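Long-range contacts in erythrocyte membrane protein 1 (Plasmodium falciparum, PDB 2XU0), which probably binds host cell surface receptors as a parasite adhesin, represented here by its N-terminal segment and first Duffy-binding-like domain, a region linked to rosetting: residues P13-S18 and D277-G282; V25-G30 and P302-D307; Q356-H361 and P471-T476; R339-K344 and G481-N486; K227-L232 and G247-L252. The protein carries 10 engineered substitutions. One frame throughout, in Å; residues are numbered along the deposited sequence.

The five contacts fall into three places. Interactions 1 and 2 are neighbours, with centres 13 Å apart. Both join the N-terminal segment to the Duffy-binding-like domain, and Tyr278 and Arg280 of interaction 1 probably hydrogen-bond to Glu27 and Asn28 of interaction 2. Interactions 3 and 4 lie at the far C-terminal end, with centres 14 Å apart. They share the two-stranded sheet of 475-477 and 483-485, where Thr476 OG1 is 2.7 Å from Asn486 OD1. Interaction 5 packs two helices at the other end of the molecule. Its centre is 27 Å from interaction 2 and 74 Å from interaction 3. All five contacts lie away from the magnesium and proline sites.

Interaction 1 of 5, residues P13-S18 and D277-G282; sequences PTLSES and DYFRKG
Lys281 and Phe279 reach segment 13-18 by the same first torsion. In each, CG sits opposite the carbonyl carbon (chi1 -65° and -63°). The lysine chain then runs extended to its amine. Both residues belong to strand 279-281, one arm of a two-stranded antiparallel beta hairpin with 287-289 in the Duffy-binding region. Alternation along the strand sends both side chains toward the short N-terminal helix 13-16. Arg280 faces the other way and packs on helix 22-39.

Thr14 meets Phe279 by a CH-pi contact. Its methyl CG2 lies over one face of the ring, 3.7 Å from the centroid. It is displaced toward the rim, with CD2 of Phe279 3.4 Å from CG2 of Thr14. Leu15 adds a looser apolar contact, its CD1 4.4 Å from Phe279 CE1.

The polar half is one ammonium group shared by two carbonyls. These lie at the C-terminal end of the helix and just past it. The positive charge may be favoured by the carbonyls left at the end of this one-turn helix. The contact is on the surface, yet Glu17 is buried, and its carboxylate is held by Ser21 and Arg23. The contact thus ties the start of the modelled chain to the hairpin. Lys281 NZ donates to Glu17 O at 2.7 Å and to Leu15 O at 2.8 Å, the second from above the carbonyl plane.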
# COMPACT_ATOMS: atom_id res chain seq x y z
N PRO A 13 16.08 -5.45 8.46
CA PRO A 13 14.84 -4.64 8.55
C PRO A 13 13.60 -5.51 8.75
O PRO A 13 12.71 -5.13 9.50
CB PRO A 13 14.81 -3.87 7.23
CG PRO A 13 15.65 -4.68 6.30
CD PRO A 13 16.70 -5.35 7.12
N THR A 14 13.58 -6.72 8.14
CA THR A 14 12.48 -7.66 8.28
C THR A 14 12.23 -8.06 9.73
O THR A 14 11.11 -7.95 10.22
CB THR A 14 12.71 -8.90 7.41
OG1 THR A 14 13.04 -8.50 6.09
CG2 THR A 14 11.48 -9.77 7.34
N LEU A 15 13.27 -8.52 10.42
CA LEU A 15 13.19 -9.02 11.79
C LEU A 15 13.00 -7.93 12.81
O LEU A 15 12.44 -8.20 13.88
CB LEU A 15 14.48 -9.79 12.11
CG LEU A 15 14.59 -11.30 11.84
CD1 LEU A 15 13.61 -11.83 10.81
CD2 LEU A 15 16.01 -11.68 11.52
N SER A 16 13.54 -6.73 12.54
CA SER A 16 13.45 -5.63 13.47
C SER A 16 12.17 -4.80 13.37
O SER A 16 11.91 -3.99 14.26
CB SER A 16 14.71 -4.77 13.43
OG SER A 16 14.79 -4.02 12.23
N GLU A 17 11.33 -5.03 12.33
CA GLU A 17 10.07 -4.31 12.16
C GLU A 17 9.24 -4.45 13.45
O GLU A 17 9.04 -5.57 13.94
CB GLU A 17 9.27 -4.85 10.96
CG GLU A 17 7.89 -4.19 10.82
CD GLU A 17 7.01 -4.62 9.66
OE1 GLU A 17 7.53 -5.24 8.70
OE2 GLU A 17 5.79 -4.32 9.70
N SER A 18 8.76 -3.31 14.00
CA SER A 18 7.95 -3.26 15.23
C SER A 18 6.71 -4.16 15.20
O SER A 18 5.93 -4.14 14.22
CB SER A 18 7.51 -1.83 15.52
OG SER A 18 6.76 -1.77 16.73
N ASP A 277 9.97 -14.50 1.65
CA ASP A 277 8.91 -15.05 2.50
C ASP A 277 8.14 -13.93 3.17
O ASP A 277 8.70 -12.85 3.37
CB ASP A 277 9.50 -16.01 3.56
CG ASP A 277 9.96 -17.33 2.96
OD1 ASP A 277 9.10 -18.21 2.74
OD2 ASP A 277 11.15 -17.42 2.59
N TYR A 278 6.87 -14.17 3.49
CA TYR A 278 6.07 -13.15 4.18
C TYR A 278 6.31 -13.25 5.68
O TYR A 278 6.23 -14.35 6.25
CB TYR A 278 4.57 -13.32 3.87
CG TYR A 278 3.73 -12.14 4.32
CD1 TYR A 278 3.82 -10.91 3.68
CD2 TYR A 278 2.84 -12.26 5.39
CE1 TYR A 278 3.07 -9.82 4.10
CE2 TYR A 278 2.04 -11.18 5.78
CZ TYR A 278 2.16 -9.97 5.13
OH TYR A 278 1.47 -8.85 5.54
N PHE A 279 6.59 -12.13 6.32
CA PHE A 279 6.80 -12.13 7.76
C PHE A 279 5.84 -11.17 8.43
O PHE A 279 5.65 -10.05 7.95
CB PHE A 279 8.24 -11.70 8.12
CG PHE A 279 9.37 -12.58 7.62
CD1 PHE A 279 10.04 -13.43 8.49
CD2 PHE A 279 9.80 -12.50 6.30
CE1 PHE A 279 11.12 -14.19 8.04
CE2 PHE A 279 10.88 -13.28 5.85
CZ PHE A 279 11.52 -14.12 6.72
N ARG A 280 5.30 -11.59 9.57
CA ARG A 280 4.42 -10.76 10.40
C ARG A 280 4.56 -11.17 11.85
O ARG A 280 5.00 -12.29 12.12
CB ARG A 280 2.94 -10.78 9.92
CG ARG A 280 2.38 -12.17 9.66
CD ARG A 280 0.87 -12.17 9.68
NE ARG A 280 0.40 -11.97 11.04
CZ ARG A 280 0.05 -12.95 11.87
NH1 ARG A 280 0.04 -14.21 11.45
NH2 ARG A 280 -0.32 -12.68 13.10
N LYS A 281 4.26 -10.25 12.78
CA LYS A 281 4.38 -10.51 14.22
C LYS A 281 3.05 -10.45 14.91
O LYS A 281 2.19 -9.68 14.51
CB LYS A 281 5.34 -9.51 14.90
CG LYS A 281 6.77 -9.66 14.43
CD LYS A 281 7.69 -8.74 15.15
CE LYS A 281 9.07 -8.82 14.55
NZ LYS A 281 9.98 -7.82 15.16
N GLY A 282 2.90 -11.27 15.94
CA GLY A 282 1.73 -11.24 16.80
C GLY A 282 1.87 -10.12 17.79
O GLY A 282 2.94 -9.51 17.92

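Interaction 2 of 5, residues V25-G30 and P302-D307; sequences VLENIG and PPTYLD
Glu27 carries this contact, reaching from the N-terminal-segment helix 22-39 to Thr304, Tyr305 and Leu306. These three lie in the loop that leads into helix 311-338. From CB the chain bends sharply at chi2 (-82°), which turns the carboxylate from the helix to the loop. CG brushes the leucine methyl group, 4.1 Å from Leu306 CD2. Beyond CD the two oxygens part company.

OE1 accepts from the backbone N of Tyr305 at 2.8 Å, through its syn lone pair. The N-H points somewhat off line, at 144°. The same oxygen lies at the edge of the Tyr305 ring, near its plane, and the carboxylate stands almost perpendicular to that ring. OE2 accepts from Thr304 OG1 at 2.8 Å, on the syn side but tilted 18° out of the carboxylate plane. It rests against Leu306 CG at 3.5 Å, and Tyr278 OH is also close to it.

Thr304 OG1 works twice. It donates to Glu27 and accepts from Leu306 N at 3.1 Å, which makes an ST turn. The turn therefore positions the hydroxyl that grips the carboxylate. One helical turn beyond Glu27, Gly30 has no side chain to hold the loop off, and its C lies 3.8 Å from Tyr305 CB.

The buried carboxylate thus has one loop donor per oxygen. These two bonds would favour its charged form, and they join the N-terminal segment to the Duffy-binding domain.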
# COMPACT_ATOMS: atom_id res chain seq x y z
N VAL A 25 -0.31 -4.68 13.27
CA VAL A 25 -1.56 -4.50 14.05
C VAL A 25 -2.79 -4.80 13.17
O VAL A 25 -3.69 -5.50 13.63
CB VAL A 25 -1.60 -3.10 14.72
CG1 VAL A 25 -3.00 -2.76 15.25
CG2 VAL A 25 -0.55 -3.01 15.84
N LEU A 26 -2.80 -4.36 11.91
CA LEU A 26 -3.96 -4.58 11.04
C LEU A 26 -4.10 -6.04 10.68
O LEU A 26 -5.22 -6.55 10.64
CB LEU A 26 -3.93 -3.67 9.78
CG LEU A 26 -3.89 -2.13 9.99
CD1 LEU A 26 -3.45 -1.41 8.70
CD2 LEU A 26 -5.20 -1.59 10.47
N GLU A 27 -2.97 -6.72 10.38
CA GLU A 27 -2.91 -8.16 10.07
C GLU A 27 -3.48 -8.97 11.26
O GLU A 27 -4.23 -9.95 11.07
CB GLU A 27 -1.46 -8.60 9.84
CG GLU A 27 -0.94 -8.38 8.43
CD GLU A 27 -1.32 -9.46 7.45
OE1 GLU A 27 -2.26 -10.23 7.74
OE2 GLU A 27 -0.72 -9.48 6.36
N ASN A 28 -3.17 -8.53 12.46
CA ASN A 28 -3.68 -9.21 13.64
C ASN A 28 -5.19 -9.07 13.80
O ASN A 28 -5.84 -10.03 14.20
CB ASN A 28 -2.90 -8.88 14.88
CG ASN A 28 -1.58 -9.60 14.92
OD1 ASN A 28 -1.52 -10.83 14.84
ND2 ASN A 28 -0.50 -8.86 14.99
N ILE A 29 -5.75 -7.93 13.40
CA ILE A 29 -7.20 -7.79 13.44
C ILE A 29 -7.81 -8.55 12.26
O ILE A 29 -8.82 -9.20 12.44
CB ILE A 29 -7.66 -6.30 13.56
CG1 ILE A 29 -7.08 -5.67 14.83
CG2 ILE A 29 -9.19 -6.22 13.54
CD1 ILE A 29 -7.08 -4.12 14.82
N GLY A 30 -7.12 -8.54 11.11
CA GLY A 30 -7.52 -9.28 9.91
C GLY A 30 -7.69 -10.77 10.15
O GLY A 30 -8.62 -11.38 9.60
N PRO A 302 -2.79 -18.78 2.62
CA PRO A 302 -1.95 -17.57 2.47
C PRO A 302 -1.33 -17.10 3.79
O PRO A 302 -1.95 -17.23 4.85
CB PRO A 302 -2.92 -16.55 1.88
CG PRO A 302 -3.93 -17.36 1.17
CD PRO A 302 -4.10 -18.61 1.97
N PRO A 303 -0.12 -16.53 3.79
CA PRO A 303 0.44 -16.07 5.07
C PRO A 303 -0.12 -14.70 5.48
O PRO A 303 0.23 -14.19 6.53
CB PRO A 303 1.95 -16.00 4.80
CG PRO A 303 2.04 -15.75 3.32
CD PRO A 303 0.77 -16.19 2.66
N THR A 304 -0.96 -14.11 4.61
CA THR A 304 -1.52 -12.78 4.83
C THR A 304 -3.02 -12.82 5.06
O THR A 304 -3.73 -13.70 4.54
CB THR A 304 -1.12 -11.78 3.67
OG1 THR A 304 -1.66 -10.49 3.97
CG2 THR A 304 -1.67 -12.18 2.31
N TYR A 305 -3.49 -11.80 5.77
CA TYR A 305 -4.90 -11.53 6.06
C TYR A 305 -5.23 -10.08 5.72
O TYR A 305 -6.23 -9.55 6.19
CB TYR A 305 -5.21 -11.88 7.51
CG TYR A 305 -4.89 -13.33 7.82
CD1 TYR A 305 -5.81 -14.35 7.56
CD2 TYR A 305 -3.64 -13.69 8.33
CE1 TYR A 305 -5.51 -15.69 7.85
CE2 TYR A 305 -3.33 -15.03 8.61
CZ TYR A 305 -4.28 -16.01 8.42
OH TYR A 305 -3.94 -17.31 8.72
N LEU A 306 -4.44 -9.44 4.83
CA LEU A 306 -4.68 -8.06 4.41
C LEU A 306 -5.99 -7.95 3.64
O LEU A 306 -6.66 -6.93 3.74
CB LEU A 306 -3.52 -7.47 3.61
CG LEU A 306 -2.25 -7.05 4.38
CD1 LEU A 306 -1.25 -6.41 3.42
CD2 LEU A 306 -2.55 -6.06 5.49
N ASP A 307 -6.40 -9.05 2.96
CA ASP A 307 -7.67 -9.07 2.25
C ASP A 307 -8.89 -9.00 3.22
O ASP A 307 -10.04 -8.97 2.78
CB ASP A 307 -7.74 -10.27 1.28
CG ASP A 307 -7.46 -11.65 1.87
OD1 ASP A 307 -6.59 -11.75 2.78
OD2 ASP A 307 -8.03 -12.64 1.36

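Interaction 3 of 5, residues Q356-H361 and P471-T476; sequences QTNLAH and PLYGVT. Engineered in segment 356-361: Ala360 (natural residue Ser).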
# COMPACT_ATOMS: atom_id res chain seq x y z
N GLN A 356 31.67 30.98 2.25
CA GLN A 356 32.00 32.37 1.91
C GLN A 356 30.86 33.36 2.25
O GLN A 356 30.87 34.50 1.76
CB GLN A 356 32.38 32.48 0.43
CG GLN A 356 33.57 31.62 0.04
CD GLN A 356 33.92 31.80 -1.41
OE1 GLN A 356 34.52 32.81 -1.82
NE2 GLN A 356 33.54 30.81 -2.20
N THR A 357 29.89 32.93 3.09
CA THR A 357 28.72 33.73 3.48
C THR A 357 28.71 34.00 4.98
O THR A 357 29.02 33.11 5.78
CB THR A 357 27.42 33.07 2.97
OG1 THR A 357 27.47 33.00 1.54
CG2 THR A 357 26.14 33.82 3.38
N ASN A 358 28.34 35.23 5.35
CA ASN A 358 28.20 35.67 6.72
C ASN A 358 26.93 36.52 6.81
O ASN A 358 26.96 37.72 6.50
CB ASN A 358 29.43 36.45 7.18
CG ASN A 358 29.60 36.48 8.68
OD1 ASN A 358 28.75 37.01 9.42
ND2 ASN A 358 30.70 35.92 9.16
N LEU A 359 25.81 35.87 7.19
CA LEU A 359 24.50 36.52 7.31
C LEU A 359 24.44 37.61 8.40
O LEU A 359 23.69 38.58 8.25
CB LEU A 359 23.36 35.49 7.45
CG LEU A 359 23.23 34.43 6.34
CD1 LEU A 359 22.21 33.38 6.71
CD2 LEU A 359 22.84 35.04 5.03
N ALA A 360 25.26 37.46 9.46
CA ALA A 360 25.39 38.38 10.59
C ALA A 360 25.93 39.76 10.17
O ALA A 360 25.60 40.76 10.80
CB ALA A 360 26.30 37.78 11.64
N HIS A 361 26.78 39.79 9.12
CA HIS A 361 27.38 41.01 8.58
C HIS A 361 26.71 41.40 7.26
O HIS A 361 27.11 42.39 6.63
CB HIS A 361 28.90 40.82 8.36
CG HIS A 361 29.67 40.48 9.61
ND1 HIS A 361 29.42 41.12 10.81
CD2 HIS A 361 30.69 39.61 9.78
CE1 HIS A 361 30.27 40.59 11.68
NE2 HIS A 361 31.06 39.68 11.10
N PRO A 471 24.54 28.78 8.47
CA PRO A 471 24.82 29.15 9.87
C PRO A 471 25.33 30.60 9.89
O PRO A 471 26.13 30.95 9.03
CB PRO A 471 25.88 28.14 10.30
CG PRO A 471 25.68 26.98 9.38
CD PRO A 471 25.34 27.61 8.06
N LEU A 472 24.75 31.46 10.76
CA LEU A 472 24.97 32.92 10.89
C LEU A 472 26.33 33.53 10.58
O LEU A 472 26.39 34.60 9.97
CB LEU A 472 24.48 33.47 12.26
CG LEU A 472 22.97 33.43 12.54
CD1 LEU A 472 22.71 33.78 13.99
CD2 LEU A 472 22.20 34.39 11.63
N TYR A 473 27.42 32.90 11.07
CA TYR A 473 28.80 33.40 10.91
C TYR A 473 29.61 32.64 9.84
O TYR A 473 30.83 32.84 9.74
CB TYR A 473 29.51 33.40 12.28
CG TYR A 473 28.62 33.88 13.40
CD1 TYR A 473 28.12 33.00 14.36
CD2 TYR A 473 28.17 35.20 13.44
CE1 TYR A 473 27.25 33.43 15.36
CE2 TYR A 473 27.29 35.64 14.43
CZ TYR A 473 26.83 34.75 15.39
OH TYR A 473 25.96 35.20 16.35
N GLY A 474 28.91 31.81 9.06
CA GLY A 474 29.50 30.99 8.01
C GLY A 474 30.07 29.67 8.51
O GLY A 474 29.95 29.33 9.69
N VAL A 475 30.67 28.91 7.58
CA VAL A 475 31.29 27.61 7.87
C VAL A 475 32.73 27.55 7.34
O VAL A 475 33.05 28.16 6.33
CB VAL A 475 30.47 26.34 7.46
CG1 VAL A 475 29.09 26.32 8.10
CG2 VAL A 475 30.37 26.18 5.95
N THR A 476 33.60 26.81 8.06
CA THR A 476 34.98 26.57 7.68
C THR A 476 35.16 25.08 7.51
O THR A 476 34.90 24.29 8.43
CB THR A 476 35.99 27.21 8.66
OG1 THR A 476 35.78 28.62 8.65
CG2 THR A 476 37.44 26.92 8.28
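Asn358 lays its carboxamide against the backbone of Leu472 and Tyr473, the central residues of a type I beta turn from Pro471 to Gly474. Its CG stands opposite the backbone N (chi1 -158°), which brings the amide over the turn. ND2 comes 3.1 Å from Tyr473 O, but the angle is too poor for a hydrogen bond. That carbonyl is instead bonded by Asn486. OD1 faces Leu472 O at 3.4 Å, and as two acceptors they form no bond.

Two residues on, the engineered Ala360 (Ser in the natural sequence) turns its CB toward the turn. It approaches the Tyr473 ring obliquely, at 3.7 Å from CE2. Leu472 CB of the same turn lies over the centre of one face of this ring. Leu359 packs more loosely, its CB 4.5 Å from Leu472 CD2.

Thr357 O comes 3.1 Å from Gly474 CA, an approach eased by the lack of a side chain there. The positive phi of Gly474 also favours glycine.

The disulfide Cys354-Cys470 lies just before both segments. The clear hydrogen bond between them runs from Ala360 N to Leu472 O, at 3.1 Å. The Asn358 amide rests on the turn without bonding to it, so its fit probably depends on packing and on the nearby disulfide.

Interaction 4 of 5, residues R339-K344 and G481-N486; sequences RDEQNK and GICIHN
Glu341 lies alongside Cys483, where two beta hairpins of the C-terminal end meet. Glu341 to Lys344 form the type I turn that joins strands 339-340 and 345-346. Cys483 begins strand 483-485, paired antiparallel with 475-477 and linked to it by the Cys477-Cys483 disulfide.

The close part is the full length of the glutamate and the backbone beside it. A chi1 of -69° aims the side chain at the other hairpin, and its extended shape beyond CG takes it past the cysteine. CB comes 3.4 Å from Gly481 O, and CG of Glu341 lies 3.6 Å from the cysteine SG. The disulfide sulfur is thus packed against the aliphatic part of the glutamate. OE2 is less favourably placed, since it faces the carbonyl O of Cys483, another acceptor, at 3.4 Å. The backbones also come near each other here, with the CA of Gln342 3.8 Å from that of Gly481. Gln342 N lies near Gly481 O, but at a poor angle for bonding.

The looser side is the exposed one. The Gln342 side chain points away from the contact. Ile482 stands on the surface and touches Glu341 OE1 through its CA and, more distantly, its CB. Within the turn, Asn343 makes weak bonds to the Asp340 carboxylate. The weak bond from Cys483 N to Glu341 OE1 measures 3.3 Å, with an N-H...O angle of 169°.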
# COMPACT_ATOMS: atom_id res chain seq x y z
N ARG A 339 25.33 19.45 0.42
CA ARG A 339 26.37 19.19 1.41
C ARG A 339 27.25 18.03 1.00
O ARG A 339 26.76 16.92 0.77
CB ARG A 339 25.74 18.92 2.79
CG ARG A 339 26.55 19.44 3.98
CD ARG A 339 25.79 20.53 4.71
NE ARG A 339 25.29 20.09 6.02
CZ ARG A 339 24.27 20.65 6.67
NH1 ARG A 339 23.61 21.67 6.12
NH2 ARG A 339 23.89 20.19 7.85
N ASP A 340 28.55 18.32 0.90
CA ASP A 340 29.64 17.38 0.64
C ASP A 340 30.84 17.98 1.39
O ASP A 340 31.61 18.76 0.81
CB ASP A 340 29.90 17.19 -0.88
CG ASP A 340 30.74 15.97 -1.24
OD1 ASP A 340 31.64 15.61 -0.45
OD2 ASP A 340 30.51 15.39 -2.33
N GLU A 341 30.92 17.69 2.70
CA GLU A 341 31.97 18.22 3.59
C GLU A 341 33.40 17.92 3.14
O GLU A 341 34.25 18.81 3.17
CB GLU A 341 31.73 17.82 5.06
CG GLU A 341 30.51 18.49 5.68
CD GLU A 341 30.43 18.47 7.20
OE1 GLU A 341 31.10 17.63 7.85
OE2 GLU A 341 29.66 19.29 7.75
N GLN A 342 33.64 16.67 2.66
CA GLN A 342 34.92 16.17 2.15
C GLN A 342 35.40 16.99 0.94
O GLN A 342 36.60 17.25 0.82
CB GLN A 342 34.80 14.68 1.76
CG GLN A 342 36.14 13.94 1.72
CD GLN A 342 35.98 12.45 1.53
OE1 GLN A 342 35.38 11.75 2.36
NE2 GLN A 342 36.54 11.93 0.44
N ASN A 343 34.46 17.40 0.07
CA ASN A 343 34.72 18.21 -1.12
C ASN A 343 34.42 19.71 -0.89
O ASN A 343 34.22 20.45 -1.86
CB ASN A 343 33.98 17.63 -2.33
CG ASN A 343 34.59 16.35 -2.84
OD1 ASN A 343 35.78 16.28 -3.19
ND2 ASN A 343 33.78 15.30 -2.91
N LYS A 344 34.41 20.14 0.39
CA LYS A 344 34.22 21.53 0.84
C LYS A 344 32.92 22.22 0.35
O LYS A 344 32.88 23.45 0.27
CB LYS A 344 35.49 22.38 0.57
CG LYS A 344 36.72 21.93 1.36
CD LYS A 344 37.97 22.76 1.07
CE LYS A 344 38.06 24.03 1.90
NZ LYS A 344 39.31 24.78 1.61
N GLY A 481 38.21 17.02 6.01
CA GLY A 481 36.96 16.64 5.36
C GLY A 481 35.72 16.91 6.18
O GLY A 481 34.66 16.32 5.91
N ILE A 482 35.82 17.79 7.20
CA ILE A 482 34.69 18.16 8.05
C ILE A 482 34.51 19.66 8.11
O ILE A 482 35.49 20.41 8.23
CB ILE A 482 34.66 17.47 9.45
CG1 ILE A 482 35.91 17.77 10.30
CG2 ILE A 482 34.37 15.98 9.36
CD1 ILE A 482 35.64 18.69 11.48
N CYS A 483 33.25 20.10 8.01
CA CYS A 483 32.91 21.52 8.05
C CYS A 483 32.39 21.84 9.44
O CYS A 483 31.58 21.09 9.98
CB CYS A 483 31.89 21.87 6.96
SG CYS A 483 32.46 21.54 5.27
N ILE A 484 32.91 22.94 10.03
CA ILE A 484 32.54 23.43 11.37
C ILE A 484 31.85 24.79 11.29
O ILE A 484 32.17 25.58 10.40
CB ILE A 484 33.74 23.44 12.38
CG1 ILE A 484 34.92 24.32 11.89
CG2 ILE A 484 34.19 22.02 12.73
CD1 ILE A 484 35.67 25.10 13.00
N HIS A 485 30.91 25.06 12.21
CA HIS A 485 30.20 26.34 12.27
C HIS A 485 31.13 27.37 12.90
O HIS A 485 31.68 27.11 13.97
CB HIS A 485 28.90 26.22 13.09
CG HIS A 485 27.78 25.42 12.46
ND1 HIS A 485 28.02 24.48 11.47
CD2 HIS A 485 26.46 25.43 12.73
CE1 HIS A 485 26.84 23.96 11.17
NE2 HIS A 485 25.87 24.51 11.90
N ASN A 486 31.33 28.52 12.21
CA ASN A 486 32.17 29.62 12.69
C ASN A 486 31.64 30.21 14.01
O ASN A 486 30.44 30.08 14.32
CB ASN A 486 32.29 30.74 11.64
CG ASN A 486 33.14 30.42 10.43
OD1 ASN A 486 34.03 29.56 10.45
ND2 ASN A 486 32.89 31.15 9.36

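Interaction 5 of 5, residues K227-L232 and G247-L252; sequences KIYKSL and GNYAKL. Engineered in segment 247-252: Ala250 (natural residue Ser).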
# COMPACT_ATOMS: atom_id res chain seq x y z
N LYS A 227 -24.99 -15.13 -13.25
CA LYS A 227 -24.92 -16.45 -13.88
C LYS A 227 -24.59 -17.51 -12.83
O LYS A 227 -25.32 -18.50 -12.74
CB LYS A 227 -23.86 -16.46 -15.00
CG LYS A 227 -24.26 -15.61 -16.19
CD LYS A 227 -23.13 -15.45 -17.14
CE LYS A 227 -23.56 -14.84 -18.45
NZ LYS A 227 -22.44 -14.81 -19.42
N ILE A 228 -23.54 -17.29 -12.00
CA ILE A 228 -23.14 -18.21 -10.92
C ILE A 228 -24.32 -18.46 -9.99
O ILE A 228 -24.62 -19.62 -9.74
CB ILE A 228 -21.83 -17.77 -10.17
CG1 ILE A 228 -20.62 -17.77 -11.11
CG2 ILE A 228 -21.55 -18.68 -8.96
CD1 ILE A 228 -19.38 -16.96 -10.64
N TYR A 229 -25.01 -17.39 -9.54
CA TYR A 229 -26.17 -17.49 -8.66
C TYR A 229 -27.29 -18.34 -9.25
O TYR A 229 -27.86 -19.15 -8.52
CB TYR A 229 -26.72 -16.11 -8.27
CG TYR A 229 -27.86 -16.17 -7.28
CD1 TYR A 229 -27.66 -16.57 -5.97
CD2 TYR A 229 -29.16 -15.84 -7.67
CE1 TYR A 229 -28.70 -16.60 -5.05
CE2 TYR A 229 -30.22 -15.87 -6.76
CZ TYR A 229 -29.98 -16.25 -5.45
OH TYR A 229 -31.01 -16.26 -4.53
N LYS A 230 -27.61 -18.13 -10.54
CA LYS A 230 -28.65 -18.88 -11.25
C LYS A 230 -28.25 -20.35 -11.38
O LYS A 230 -29.11 -21.23 -11.25
CB LYS A 230 -28.93 -18.26 -12.63
CG LYS A 230 -29.86 -17.05 -12.59
CD LYS A 230 -30.17 -16.50 -13.99
CE LYS A 230 -29.13 -15.52 -14.49
NZ LYS A 230 -29.57 -14.86 -15.75
N SER A 231 -26.95 -20.62 -11.58
CA SER A 231 -26.40 -21.97 -11.73
C SER A 231 -26.38 -22.78 -10.43
O SER A 231 -26.16 -23.99 -10.48
CB SER A 231 -25.01 -21.93 -12.36
OG SER A 231 -24.00 -21.66 -11.39
N LEU A 232 -26.57 -22.13 -9.26
CA LEU A 232 -26.54 -22.82 -7.96
C LEU A 232 -27.79 -23.68 -7.78
O LEU A 232 -28.79 -23.42 -8.44
CB LEU A 232 -26.45 -21.81 -6.79
CG LEU A 232 -25.23 -20.87 -6.69
CD1 LEU A 232 -25.49 -19.78 -5.67
CD2 LEU A 232 -23.96 -21.61 -6.33
N GLY A 247 -31.29 -12.24 -4.85
CA GLY A 247 -29.91 -12.68 -4.67
C GLY A 247 -29.06 -11.73 -3.85
O GLY A 247 -29.07 -10.51 -4.07
N ASN A 248 -28.34 -12.30 -2.86
CA ASN A 248 -27.44 -11.55 -1.98
C ASN A 248 -26.06 -11.71 -2.61
O ASN A 248 -25.27 -12.59 -2.23
CB ASN A 248 -27.50 -12.07 -0.53
CG ASN A 248 -26.77 -11.24 0.51
OD1 ASN A 248 -26.85 -11.52 1.71
ND2 ASN A 248 -26.05 -10.21 0.10
N TYR A 249 -25.82 -10.91 -3.65
CA TYR A 249 -24.61 -10.92 -4.44
C TYR A 249 -23.40 -10.50 -3.64
O TYR A 249 -22.34 -11.06 -3.86
CB TYR A 249 -24.79 -10.13 -5.73
CG TYR A 249 -25.84 -10.75 -6.63
CD1 TYR A 249 -25.58 -11.90 -7.36
CD2 TYR A 249 -27.12 -10.19 -6.72
CE1 TYR A 249 -26.55 -12.49 -8.17
CE2 TYR A 249 -28.10 -10.76 -7.53
CZ TYR A 249 -27.81 -11.91 -8.25
OH TYR A 249 -28.77 -12.48 -9.05
N ALA A 250 -23.58 -9.61 -2.65
CA ALA A 250 -22.49 -9.18 -1.78
C ALA A 250 -21.94 -10.36 -0.96
O ALA A 250 -20.73 -10.55 -0.90
CB ALA A 250 -22.94 -8.05 -0.87
N LYS A 251 -22.84 -11.20 -0.39
CA LYS A 251 -22.48 -12.37 0.40
C LYS A 251 -21.89 -13.46 -0.51
O LYS A 251 -20.89 -14.09 -0.17
CB LYS A 251 -23.69 -12.89 1.16
CG LYS A 251 -23.37 -14.02 2.11
CD LYS A 251 -24.64 -14.68 2.65
CE LYS A 251 -24.35 -15.94 3.44
NZ LYS A 251 -23.40 -15.71 4.56
N LEU A 252 -22.49 -13.63 -1.69
CA LEU A 252 -22.04 -14.59 -2.69
C LEU A 252 -20.60 -14.30 -3.17
O LEU A 252 -19.81 -15.23 -3.31
CB LEU A 252 -23.02 -14.58 -3.88
CG LEU A 252 -22.77 -15.59 -4.99
CD1 LEU A 252 -23.13 -17.00 -4.53
CD2 LEU A 252 -23.58 -15.24 -6.22
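The Tyr229 ring carries Gly247 on one face. The CA of Gly247 lies 4.0 Å from the ring centroid, 27° off the normal, in a CH-pi contact. Tyr249 OH and Leu252 CD2 approach the same ring obliquely. The two tyrosine rings are themselves oblique, with planes at 67° and centroids 5.4 Å apart, so they neither stack nor form a T. Tyr249 CE1 presses instead on the aliphatic part of the other tyrosine, 3.6 Å from Tyr229 CB.

These residues join the end of helix 216-231 to the start of helix 249-268. The connection between them is short and includes helix 234-239. Both helices belong to the Duffy-binding region. A chi1 of -177° swings the Tyr229 ring off its helix and toward Gly247. The glycine has no side chain, and the ring can lie close to its backbone.

Leu252 enters from the other helix one turn past its N-cap residue, Asn248. It divides its branches between two partners. CD2 touches Tyr229 CB at 3.8 Å, and CD1 meets Leu232 CD1 at the same distance. The two leucines slide past each other in opposite directions. Gln47 and Leu48, from the N-terminal part of the chain, also touch Leu232 and Leu252.

The Tyr229 hydroxyl is bonded to the carbonyl of Arg237 in the intervening helix. Apolar and CH-pi packing holds the two segments together, and the one polar end of the buried Tyr229 side chain is satisfied by the connecting chain.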